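Local coordinates for protein beta-galactosidase/beta-glucuronidase (Faecalibacterium prausnitzii L2-6, PDB 6MVF) that binds flavin mononucleotide and probably hydrolyses beta-glucuronides as a gut bacterial member of glycosyl hydrolase family 2, at residues Phe343-Asp348 / Tyr386-Ile391; Trp246-Pro251 / Gly351-Ala356; Val299-Asp304 / Tyr337-Asp342. All coordinates share one frame; numbering follows the deposited sequence.

Contact 1 of 3, residues Phe343-Asp348 / Tyr386-Ile391; sequences FYDACD and YNHPSI. With FMN (flavin mononucleotide), chain G.
The imidazole of His388 takes Tyr344 CB over one face: this CH-pi contact puts the methylene carbon 3.5 Å from the ring centroid, almost on the ring normal. Two carboxylates sit at its edge, close to the ring plane. Asp348 OD2 lies 2.7 Å from His388 ND1, while Asp345 OD1 comes up beside CE1. The phenol ring of Tyr344 in turn receives Ile391 CD1 over one face. Here helix 341-350 of the TIM barrel domain packs against the loop between helix 368-385 and strand 391-398, whose end is a type I beta turn from His388 to Ile391.

The His-carboxylate bond is nearly straight (167°) and uses the syn lone pair of OD2; His388 NE2 bonds to Gln341 OE1. With CG anti to its carbonyl carbon (chi1 -62°), Asp348 swings its carboxylate back from the helix to the turn and lies nearly coplanar with the imidazole. Its other oxygen, OD1, accepts twice from Ser390, once from the backbone N at 2.9 Å and once from the hydroxyl. One carboxylate thus ties both the His388 ring and the Ser390 backbone to the helix. At the start of segment 386-391 Tyr386 stands apart from the helix, beside the flavin, its CG 3.7 Å from FMN C7M. Ser390 OG meets Asp348 OD1 at 2.8 Å, from 44° above the carboxylate plane.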
loop_
_atom_site.group_PDB
_atom_site.type_symbol
_atom_site.label_atom_id
_atom_site.label_comp_id
_atom_site.label_asym_id
_atom_site.label_seq_id
_atom_site.Cartn_x
_atom_site.Cartn_y
_atom_site.Cartn_z
ATOM N N PHE A 343 9.268 -20.145 3.559
ATOM C CA PHE A 343 8.271 -21.191 3.349
ATOM C C PHE A 343 7.828 -21.817 4.664
ATOM O O PHE A 343 6.648 -22.155 4.809
ATOM C CB PHE A 343 8.748 -22.277 2.372
ATOM C CG PHE A 343 7.612 -23.147 1.860
ATOM C CD1 PHE A 343 6.902 -22.787 0.714
ATOM C CD2 PHE A 343 7.202 -24.276 2.559
ATOM C CE1 PHE A 343 5.826 -23.554 0.255
ATOM C CE2 PHE A 343 6.125 -25.052 2.094
ATOM C CZ PHE A 343 5.436 -24.682 0.943
ATOM N N TYR A 344 8.740 -21.972 5.636
ATOM C CA TYR A 344 8.303 -22.425 6.955
ATOM C C TYR A 344 7.334 -21.427 7.567
ATOM O O TYR A 344 6.291 -21.820 8.100
ATOM C CB TYR A 344 9.485 -22.668 7.891
ATOM C CG TYR A 344 10.385 -23.809 7.461
ATOM C CD1 TYR A 344 9.884 -25.092 7.286
ATOM C CD2 TYR A 344 11.734 -23.593 7.209
ATOM C CE1 TYR A 344 10.703 -26.125 6.869
ATOM C CE2 TYR A 344 12.558 -24.612 6.790
ATOM C CZ TYR A 344 12.043 -25.881 6.622
ATOM O OH TYR A 344 12.872 -26.893 6.204
ATOM N N ASP A 345 7.633 -20.129 7.447
ATOM C CA ASP A 345 6.694 -19.097 7.882
ATOM C C ASP A 345 5.317 -19.277 7.234
ATOM O O ASP A 345 4.289 -19.305 7.926
ATOM C CB ASP A 345 7.260 -17.714 7.558
ATOM C CG ASP A 345 8.424 -17.316 8.465
ATOM O OD1 ASP A 345 8.510 -17.856 9.597
ATOM O OD2 ASP A 345 9.242 -16.447 8.044
ATOM N N ALA A 346 5.286 -19.411 5.898
ATOM C CA ALA A 346 4.032 -19.671 5.198
ATOM C C ALA A 346 3.323 -20.923 5.712
ATOM O O ALA A 346 2.089 -20.957 5.758
ATOM C CB ALA A 346 4.271 -19.800 3.700
ATOM N N CYS A 347 4.069 -21.951 6.115
ATOM C CA CYS A 347 3.426 -23.149 6.659
ATOM C C CYS A 347 2.838 -22.907 8.048
ATOM O O CYS A 347 1.729 -23.369 8.349
ATOM C CB CYS A 347 4.429 -24.296 6.692
ATOM S SG CYS A 347 4.748 -24.895 5.041
ATOM N N ASP A 348 3.587 -22.228 8.918
ATOM C CA ASP A 348 3.060 -21.841 10.218
ATOM C C ASP A 348 1.769 -21.042 10.071
ATOM O O ASP A 348 0.816 -21.220 10.845
ATOM C CB ASP A 348 4.100 -21.004 10.985
ATOM C CG ASP A 348 5.420 -21.763 11.283
ATOM O OD1 ASP A 348 5.436 -23.008 11.424
ATOM O OD2 ASP A 348 6.463 -21.088 11.410
ATOM N N TYR A 386 13.674 -24.641 15.086
ATOM C CA TYR A 386 13.070 -25.206 16.288
ATOM C C TYR A 386 11.738 -24.548 16.654
ATOM O O TYR A 386 10.869 -25.208 17.226
ATOM C CB TYR A 386 14.043 -25.101 17.459
ATOM C CG TYR A 386 13.509 -25.762 18.710
ATOM C CD1 TYR A 386 12.827 -25.026 19.675
ATOM C CD2 TYR A 386 13.666 -27.129 18.914
ATOM C CE1 TYR A 386 12.332 -25.637 20.816
ATOM C CE2 TYR A 386 13.178 -27.745 20.043
ATOM C CZ TYR A 386 12.515 -27.000 20.996
ATOM O OH TYR A 386 12.030 -27.620 22.128
ATOM N N ASN A 387 11.548 -23.259 16.347
ATOM C CA ASN A 387 10.349 -22.588 16.839
ATOM C C ASN A 387 9.132 -22.707 15.925
ATOM O O ASN A 387 8.040 -22.310 16.342
ATOM C CB ASN A 387 10.657 -21.124 17.114
ATOM C CG ASN A 387 11.725 -20.964 18.174
ATOM O OD1 ASN A 387 11.827 -21.788 19.103
ATOM N ND2 ASN A 387 12.555 -19.918 18.032
ATOM N N HIS A 388 9.274 -23.275 14.724
ATOM C CA HIS A 388 8.161 -23.383 13.788
ATOM C C HIS A 388 7.127 -24.405 14.245
ATOM O O HIS A 388 7.449 -25.599 14.312
ATOM C CB HIS A 388 8.680 -23.785 12.428
ATOM C CG HIS A 388 9.568 -22.767 11.794
ATOM N ND1 HIS A 388 9.096 -21.559 11.322
ATOM C CD2 HIS A 388 10.893 -22.790 11.520
ATOM C CE1 HIS A 388 10.094 -20.880 10.787
ATOM N NE2 HIS A 388 11.198 -21.599 10.906
ATOM N N PRO A 389 5.879 -24.007 14.544
ATOM C CA PRO A 389 4.881 -25.017 14.943
ATOM C C PRO A 389 4.489 -25.947 13.806
ATOM O O PRO A 389 4.015 -27.061 14.073
ATOM C CB PRO A 389 3.688 -24.178 15.426
ATOM C CG PRO A 389 3.828 -22.859 14.727
ATOM C CD PRO A 389 5.321 -22.637 14.580
ATOM N N SER A 390 4.697 -25.536 12.551
ATOM C CA SER A 390 4.278 -26.376 11.436
ATOM C C SER A 390 5.154 -27.621 11.320
ATOM O O SER A 390 4.710 -28.639 10.785
ATOM C CB SER A 390 4.288 -25.575 10.123
ATOM O OG SER A 390 5.617 -25.231 9.724
ATOM N N ILE A 391 6.390 -27.566 11.801
ATOM C CA ILE A 391 7.292 -28.707 11.665
ATOM C C ILE A 391 6.935 -29.741 12.726
ATOM O O ILE A 391 7.040 -29.476 13.927
ATOM C CB ILE A 391 8.768 -28.277 11.771
ATOM C CG1 ILE A 391 9.089 -27.272 10.656
ATOM C CG2 ILE A 391 9.687 -29.508 11.715
ATOM C CD1 ILE A 391 10.529 -26.801 10.594
HETATM N N1 FMN G . 23.466 -22.318 22.757
HETATM C C2 FMN G . 23.905 -21.087 22.485
HETATM O O2 FMN G . 24.932 -20.644 23.004
HETATM N N3 FMN G . 23.295 -20.281 21.645
HETATM C C4 FMN G . 22.204 -20.604 21.023
HETATM O O4 FMN G . 21.644 -19.849 20.244
HETATM C C4A FMN G . 21.667 -21.896 21.277
HETATM N N5 FMN G . 20.580 -22.229 20.642
HETATM C C5A FMN G . 20.027 -23.411 20.826
HETATM C C6 FMN G . 18.879 -23.724 20.146
HETATM C C7 FMN G . 18.291 -24.925 20.325
HETATM C C7M FMN G . 17.055 -25.255 19.584
HETATM C C8 FMN G . 18.900 -25.894 21.227
HETATM C C8M FMN G . 18.270 -27.228 21.415
HETATM C C9 FMN G . 20.053 -25.573 21.909
HETATM C C9A FMN G . 20.642 -24.356 21.749
HETATM N N10 FMN G . 21.819 -24.041 22.410
HETATM C C10 FMN G . 22.362 -22.776 22.192
HETATM C "C1'" FMN G . 22.334 -25.039 23.338
HETATM C "C2'" FMN G . 23.654 -25.745 23.137
HETATM O "O2'" FMN G . 23.274 -26.836 22.339
HETATM C "C3'" FMN G . 24.210 -26.344 24.410
HETATM O "O3'" FMN G . 23.614 -25.716 25.524
HETATM C "C4'" FMN G . 25.697 -26.152 24.600
HETATM O "O4'" FMN G . 25.976 -24.813 24.219
HETATM C "C5'" FMN G . 26.569 -27.152 23.839
HETATM O "O5'" FMN G . 27.019 -26.618 22.607
HETATM P P FMN G . 27.642 -27.488 21.439
HETATM O O1P FMN G . 28.591 -26.538 20.826
HETATM O O2P FMN G . 28.250 -28.678 22.122
HETATM O O3P FMN G . 26.564 -27.925 20.506
#

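Contact 2 of 3, residues Trp246-Pro251 / Gly351-Ala356; sequences WSMDEP and GFAVWA
Trp246, Met248 and Pro251 close on Gly351 to Ala353 chiefly through van der Waals contact, packing a loop of the glycosyl hydrolase family 2 region, between strands 236-240 and 254-262, on the helix-to-strand junction of the TIM barrel domain, between helix 341-350 and strand 353-357. Trp246 brings the far rim of its indole: CH2 lies 3.6 Å from Phe352 O, which sits at the ring edge near its plane, and CZ2 lies 3.9 Å from Gly351 CA. CG anti to the backbone N (chi1 -175°) carries the outer rim of the indole to the Gly351-Phe352 backbone. Met248 follows a bent course, folded at both chi2 and chi3, which lays CG 3.5 Å from Ala353 N and SD 4.1 Å from Ala353 CB. Pro251 adds its ring from another direction, CB resting 3.7 Å from Gly351 CA.

Backbone fit is the second element. Gly351 leaves helix 341-350 with positive phi, and its CA is within 3.8 Å of Met248 CA. A side chain there would run into Met248 O and press on Pro251.

Polar bonds shape the surroundings more than the interface itself. Within the loop, Ser247 OG accepts from Glu250 N at 3.2 Å, an ST motif, while Ser247 N bonds to Glu250 O. The indole NE1 of Trp246 bonds to Asp348 O, at the end of the preceding helix. Met248 O and Gly351 O, both acceptors, approach to 3.3 Å, and Lys325 NZ makes a weak hydrogen bond to each.

The chemistry implies a joint that depends on close shape and a bare glycine backbone rather than on direct polar pairing, with the positive charge of Lys325 probably easing the approach of the two carbonyl oxygens.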
loop_
_atom_site.group_PDB
_atom_site.type_symbol
_atom_site.label_atom_id
_atom_site.label_comp_id
_atom_site.label_asym_id
_atom_site.label_seq_id
_atom_site.Cartn_x
_atom_site.Cartn_y
_atom_site.Cartn_z
ATOM N N TRP A 246 -2.907 -24.357 17.904
ATOM C CA TRP A 246 -2.513 -24.391 16.497
ATOM C C TRP A 246 -2.921 -25.724 15.852
ATOM O O TRP A 246 -2.661 -26.799 16.407
ATOM C CB TRP A 246 -0.995 -24.186 16.382
ATOM C CG TRP A 246 -0.500 -24.078 14.964
ATOM C CD1 TRP A 246 -0.279 -22.929 14.264
ATOM C CD2 TRP A 246 -0.191 -25.157 14.066
ATOM N NE1 TRP A 246 0.156 -23.219 12.994
ATOM C CE2 TRP A 246 0.213 -24.581 12.847
ATOM C CE3 TRP A 246 -0.213 -26.551 14.177
ATOM C CZ2 TRP A 246 0.593 -25.354 11.743
ATOM C CZ3 TRP A 246 0.168 -27.310 13.091
ATOM C CH2 TRP A 246 0.563 -26.711 11.885
ATOM N N SER A 247 -3.553 -25.655 14.677
ATOM C CA SER A 247 -3.754 -26.844 13.845
ATOM C C SER A 247 -3.730 -26.417 12.384
ATOM O O SER A 247 -3.703 -25.228 12.077
ATOM C CB SER A 247 -5.061 -27.573 14.181
ATOM O OG SER A 247 -6.184 -26.890 13.650
ATOM N N MET A 248 -3.713 -27.400 11.475
ATOM C CA MET A 248 -3.711 -27.087 10.040
ATOM C C MET A 248 -4.968 -26.334 9.627
ATOM O O MET A 248 -4.904 -25.449 8.764
ATOM C CB MET A 248 -3.561 -28.361 9.191
ATOM C CG MET A 248 -2.213 -29.055 9.366
ATOM S SD MET A 248 -2.118 -30.085 10.859
ATOM C CE MET A 248 -3.224 -31.417 10.348
ATOM N N ASP A 249 -6.108 -26.646 10.244
ATOM C CA ASP A 249 -7.342 -25.932 9.942
ATOM C C ASP A 249 -7.421 -24.551 10.609
ATOM O O ASP A 249 -7.988 -23.620 10.023
ATOM C CB ASP A 249 -8.535 -26.798 10.333
ATOM C CG ASP A 249 -8.864 -27.827 9.271
ATOM O OD1 ASP A 249 -8.458 -27.628 8.090
ATOM O OD2 ASP A 249 -9.522 -28.835 9.614
ATOM N N GLU A 250 -6.869 -24.399 11.827
ATOM C CA GLU A 250 -6.835 -23.132 12.566
ATOM C C GLU A 250 -5.414 -22.864 13.046
ATOM O O GLU A 250 -5.071 -23.157 14.199
ATOM C CB GLU A 250 -7.771 -23.162 13.773
ATOM C CG GLU A 250 -9.259 -23.098 13.472
ATOM C CD GLU A 250 -10.091 -22.839 14.745
ATOM O OE1 GLU A 250 -10.094 -21.678 15.252
ATOM O OE2 GLU A 250 -10.719 -23.809 15.249
ATOM N N PRO A 251 -4.559 -22.327 12.195
ATOM C CA PRO A 251 -3.149 -22.137 12.603
ATOM C C PRO A 251 -2.927 -20.907 13.478
ATOM O O PRO A 251 -2.235 -19.957 13.098
ATOM C CB PRO A 251 -2.437 -22.021 11.251
ATOM C CG PRO A 251 -3.481 -21.354 10.393
ATOM C CD PRO A 251 -4.755 -22.040 10.767
ATOM N N GLY A 351 -1.053 -23.148 7.927
ATOM C CA GLY A 351 -1.395 -24.397 8.580
ATOM C C GLY A 351 -1.196 -25.643 7.738
ATOM O O GLY A 351 -2.123 -26.095 7.055
ATOM N N PHE A 352 0.025 -26.185 7.771
ATOM C CA PHE A 352 0.366 -27.486 7.207
ATOM C C PHE A 352 1.255 -28.218 8.196
ATOM O O PHE A 352 2.145 -27.608 8.798
ATOM C CB PHE A 352 1.151 -27.407 5.883
ATOM C CG PHE A 352 0.442 -26.713 4.783
ATOM C CD1 PHE A 352 -0.566 -27.350 4.077
ATOM C CD2 PHE A 352 0.824 -25.442 4.398
ATOM C CE1 PHE A 352 -1.218 -26.711 3.019
ATOM C CE2 PHE A 352 0.185 -24.799 3.340
ATOM C CZ PHE A 352 -0.841 -25.431 2.650
ATOM N N ALA A 353 1.050 -29.530 8.314
ATOM C CA ALA A 353 1.985 -30.398 9.022
ATOM C C ALA A 353 3.224 -30.609 8.152
ATOM O O ALA A 353 3.111 -31.151 7.052
ATOM C CB ALA A 353 1.301 -31.732 9.347
ATOM N N VAL A 354 4.400 -30.182 8.620
ATOM C CA VAL A 354 5.612 -30.161 7.799
ATOM C C VAL A 354 6.579 -31.261 8.230
ATOM O O VAL A 354 6.863 -31.427 9.424
ATOM C CB VAL A 354 6.320 -28.800 7.857
ATOM C CG1 VAL A 354 7.703 -28.895 7.192
ATOM C CG2 VAL A 354 5.466 -27.734 7.197
ATOM N N TRP A 355 7.094 -31.998 7.244
ATOM C CA TRP A 355 8.220 -32.915 7.386
ATOM C C TRP A 355 9.457 -32.196 6.828
ATOM O O TRP A 355 9.528 -31.904 5.628
ATOM C CB TRP A 355 7.890 -34.238 6.676
ATOM C CG TRP A 355 9.027 -35.200 6.223
ATOM C CD1 TRP A 355 10.337 -34.894 5.920
ATOM C CD2 TRP A 355 8.901 -36.616 5.998
ATOM N NE1 TRP A 355 11.017 -36.019 5.535
ATOM C CE2 TRP A 355 10.167 -37.091 5.569
ATOM C CE3 TRP A 355 7.838 -37.531 6.108
ATOM C CZ2 TRP A 355 10.405 -38.440 5.263
ATOM C CZ3 TRP A 355 8.073 -38.873 5.798
ATOM C CH2 TRP A 355 9.352 -39.311 5.388
ATOM N N ALA A 356 10.412 -31.875 7.702
ATOM C CA ALA A 356 11.662 -31.238 7.305
ATOM C C ALA A 356 12.807 -32.246 7.372
ATOM O O ALA A 356 12.841 -33.094 8.271
ATOM C CB ALA A 356 11.975 -30.027 8.189
#

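Contact 3 of 3, residues Val299-Asp304 / Tyr337-Asp342; sequences VSRHQD and YQHSQD
Tyr337 OH is gripped by two neighbouring residues of one loop: His302 ND1 meets it at 2.7 Å in an almost straight bond, and Gln303 N donates to it at 3.1 Å. Both segments belong to the TIM barrel domain, in the connections that follow strands 292-300 and 331-334, at the ends of these parallel strands where such barrels usually carry their active sites. The phenol comes to the imidazole of His302 at its edge, the two rings rim to rim with planes 32° apart. Along its other flank the Gln303 amide crosses it obliquely, CD 3.4 Å from Tyr337 CE1. Gln303 CG stands between its backbone N and carbonyl carbon (chi1 75°), which turns the amide toward the phenol. A phenylalanine in place of Tyr337 would probably leave His302 ND1 and Gln303 N without their shared partner and His302 freer to turn.

His339 meets the same loop at Arg301. Arg301 NH1 reaches its ND1 at the ring edge in a weak bond of 3.2 Å, bent to 128°; the guanidinium's main partner is Asp320, in a salt bridge, and His339 NE2 bonds to Ala335 O. A water joins the two segments, donating to Gln303 OE1 at 3.0 Å and accepting from Ser340 N; that OE1 also bonds to Arg161. Ser340 then N-caps helix 341-350, its OG 2.8 Å from Asp342 N.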
loop_
_atom_site.group_PDB
_atom_site.type_symbol
_atom_site.label_atom_id
_atom_site.label_comp_id
_atom_site.label_asym_id
_atom_site.label_seq_id
_atom_site.Cartn_x
_atom_site.Cartn_y
_atom_site.Cartn_z
ATOM N N VAL A 299 1.536 -33.433 -0.026
ATOM C CA VAL A 299 2.420 -33.350 -1.181
ATOM C C VAL A 299 3.833 -33.049 -0.697
ATOM O O VAL A 299 4.055 -32.648 0.445
ATOM C CB VAL A 299 1.938 -32.265 -2.195
ATOM C CG1 VAL A 299 0.509 -32.505 -2.613
ATOM C CG2 VAL A 299 2.034 -30.882 -1.599
ATOM N N SER A 300 4.796 -33.258 -1.581
ATOM C CA SER A 300 6.152 -32.761 -1.417
ATOM C C SER A 300 6.328 -31.540 -2.300
ATOM O O SER A 300 5.548 -31.315 -3.229
ATOM C CB SER A 300 7.176 -33.835 -1.776
ATOM O OG SER A 300 7.087 -34.927 -0.860
ATOM N N ARG A 301 7.361 -30.749 -2.000
ATOM C CA ARG A 301 7.594 -29.488 -2.700
ATOM C C ARG A 301 9.088 -29.231 -2.768
ATOM O O ARG A 301 9.748 -29.182 -1.728
ATOM C CB ARG A 301 6.876 -28.332 -1.980
ATOM C CG ARG A 301 6.979 -26.956 -2.653
ATOM C CD ARG A 301 7.869 -25.983 -1.873
ATOM N NE ARG A 301 7.989 -24.694 -2.554
ATOM C CZ ARG A 301 8.751 -23.678 -2.140
ATOM N NH1 ARG A 301 9.482 -23.782 -1.033
ATOM N NH2 ARG A 301 8.767 -22.538 -2.824
ATOM N N HIS A 302 9.620 -29.074 -3.981
ATOM C CA HIS A 302 10.988 -28.618 -4.200
ATOM C C HIS A 302 11.018 -27.081 -4.261
ATOM O O HIS A 302 9.972 -26.430 -4.337
ATOM C CB HIS A 302 11.546 -29.243 -5.476
ATOM C CG HIS A 302 12.387 -30.455 -5.240
ATOM N ND1 HIS A 302 13.500 -30.437 -4.428
ATOM C CD2 HIS A 302 12.293 -31.715 -5.726
ATOM C CE1 HIS A 302 14.046 -31.640 -4.408
ATOM N NE2 HIS A 302 13.339 -32.433 -5.196
ATOM N N GLN A 303 12.230 -26.488 -4.217
ATOM C CA GLN A 303 12.349 -25.038 -4.030
ATOM C C GLN A 303 12.745 -24.263 -5.305
ATOM O O GLN A 303 13.392 -23.215 -5.233
ATOM C CB GLN A 303 13.318 -24.735 -2.887
ATOM C CG GLN A 303 14.770 -24.933 -3.206
ATOM C CD GLN A 303 15.683 -24.566 -2.038
ATOM O OE1 GLN A 303 15.258 -23.929 -1.079
ATOM N NE2 GLN A 303 16.950 -24.972 -2.124
ATOM N N ASP A 304 12.314 -24.708 -6.479
ATOM C CA ASP A 304 12.722 -24.056 -7.710
ATOM C C ASP A 304 11.496 -23.605 -8.498
ATOM O O ASP A 304 10.363 -23.977 -8.189
ATOM C CB ASP A 304 13.633 -24.975 -8.554
ATOM C CG ASP A 304 12.959 -26.300 -8.979
ATOM O OD1 ASP A 304 11.825 -26.605 -8.545
ATOM O OD2 ASP A 304 13.584 -27.042 -9.765
ATOM N N TYR A 337 15.896 -31.076 1.784
ATOM C CA TYR A 337 16.891 -30.195 2.384
ATOM C C TYR A 337 16.131 -29.174 3.216
ATOM O O TYR A 337 14.899 -29.200 3.285
ATOM C CB TYR A 337 17.753 -29.538 1.303
ATOM C CG TYR A 337 16.924 -29.198 0.094
ATOM C CD1 TYR A 337 16.064 -28.095 0.104
ATOM C CD2 TYR A 337 16.966 -29.989 -1.043
ATOM C CE1 TYR A 337 15.284 -27.785 -1.002
ATOM C CE2 TYR A 337 16.181 -29.694 -2.155
ATOM C CZ TYR A 337 15.342 -28.591 -2.135
ATOM O OH TYR A 337 14.559 -28.290 -3.237
ATOM N N GLN A 338 16.869 -28.286 3.860
ATOM C CA GLN A 338 16.240 -27.196 4.591
ATOM C C GLN A 338 15.683 -26.175 3.600
ATOM O O GLN A 338 16.344 -25.826 2.616
ATOM C CB GLN A 338 17.255 -26.558 5.533
ATOM C CG GLN A 338 16.798 -25.303 6.198
ATOM C CD GLN A 338 17.755 -24.892 7.291
ATOM O OE1 GLN A 338 18.424 -25.734 7.892
ATOM N NE2 GLN A 338 17.839 -23.596 7.548
ATOM N N HIS A 339 14.441 -25.745 3.817
ATOM C CA HIS A 339 13.840 -24.773 2.918
ATOM C C HIS A 339 14.022 -23.342 3.453
ATOM O O HIS A 339 14.731 -23.088 4.434
ATOM C CB HIS A 339 12.368 -25.117 2.683
ATOM C CG HIS A 339 12.149 -26.142 1.612
ATOM N ND1 HIS A 339 11.429 -25.880 0.465
ATOM C CD2 HIS A 339 12.561 -27.428 1.509
ATOM C CE1 HIS A 339 11.403 -26.961 -0.293
ATOM N NE2 HIS A 339 12.083 -27.912 0.317
ATOM N N SER A 340 13.401 -22.387 2.763
ATOM C CA SER A 340 13.494 -20.988 3.161
ATOM C C SER A 340 12.703 -20.726 4.438
ATOM O O SER A 340 11.613 -21.271 4.643
ATOM C CB SER A 340 12.960 -20.105 2.044
ATOM O OG SER A 340 12.711 -18.792 2.511
ATOM N N GLN A 341 13.237 -19.858 5.293
ATOM C CA GLN A 341 12.427 -19.382 6.405
ATOM C C GLN A 341 11.076 -18.878 5.915
ATOM O O GLN A 341 10.045 -19.133 6.546
ATOM C CB GLN A 341 13.176 -18.310 7.185
ATOM C CG GLN A 341 14.298 -18.878 8.073
ATOM C CD GLN A 341 13.843 -20.095 8.854
ATOM O OE1 GLN A 341 12.927 -20.009 9.675
ATOM N NE2 GLN A 341 14.457 -21.252 8.568
ATOM N N ASP A 342 11.050 -18.242 4.746
ATOM C CA ASP A 342 9.775 -17.818 4.175
ATOM C C ASP A 342 8.802 -18.983 4.040
ATOM O O ASP A 342 7.613 -18.846 4.374
ATOM C CB ASP A 342 9.986 -17.140 2.816
ATOM C CG ASP A 342 10.699 -15.782 2.923
ATOM O OD1 ASP A 342 10.807 -15.224 4.049
ATOM O OD2 ASP A 342 11.161 -15.278 1.866
HETATM O O HOH W 1 12.583 -23.135 0.072
#

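Helix 341-350 links the three: its N-cap lies in contact 3, its body in contact 1, and the glycine that follows it in contact 2. Contacts 1 and 2, centres 8 Å apart, share Ser390 O to Val354 N (2.7 Å) and Asp348 O to Trp246 NE1 (3.0 Å). Contacts 1 and 3, whose centres are 12 Å apart, meet where His388 NE2 lies 2.7 Å from Gln341 OE1 and Tyr344 OH 3.1 Å from His339 N. Contacts 2 and 3 do not touch. Segment 386-391 also carries Tyr386, which lies beside FMN but takes no part in contact 1 itself; the Gln338 side chain of contact 3 stays about 12 Å from FMN.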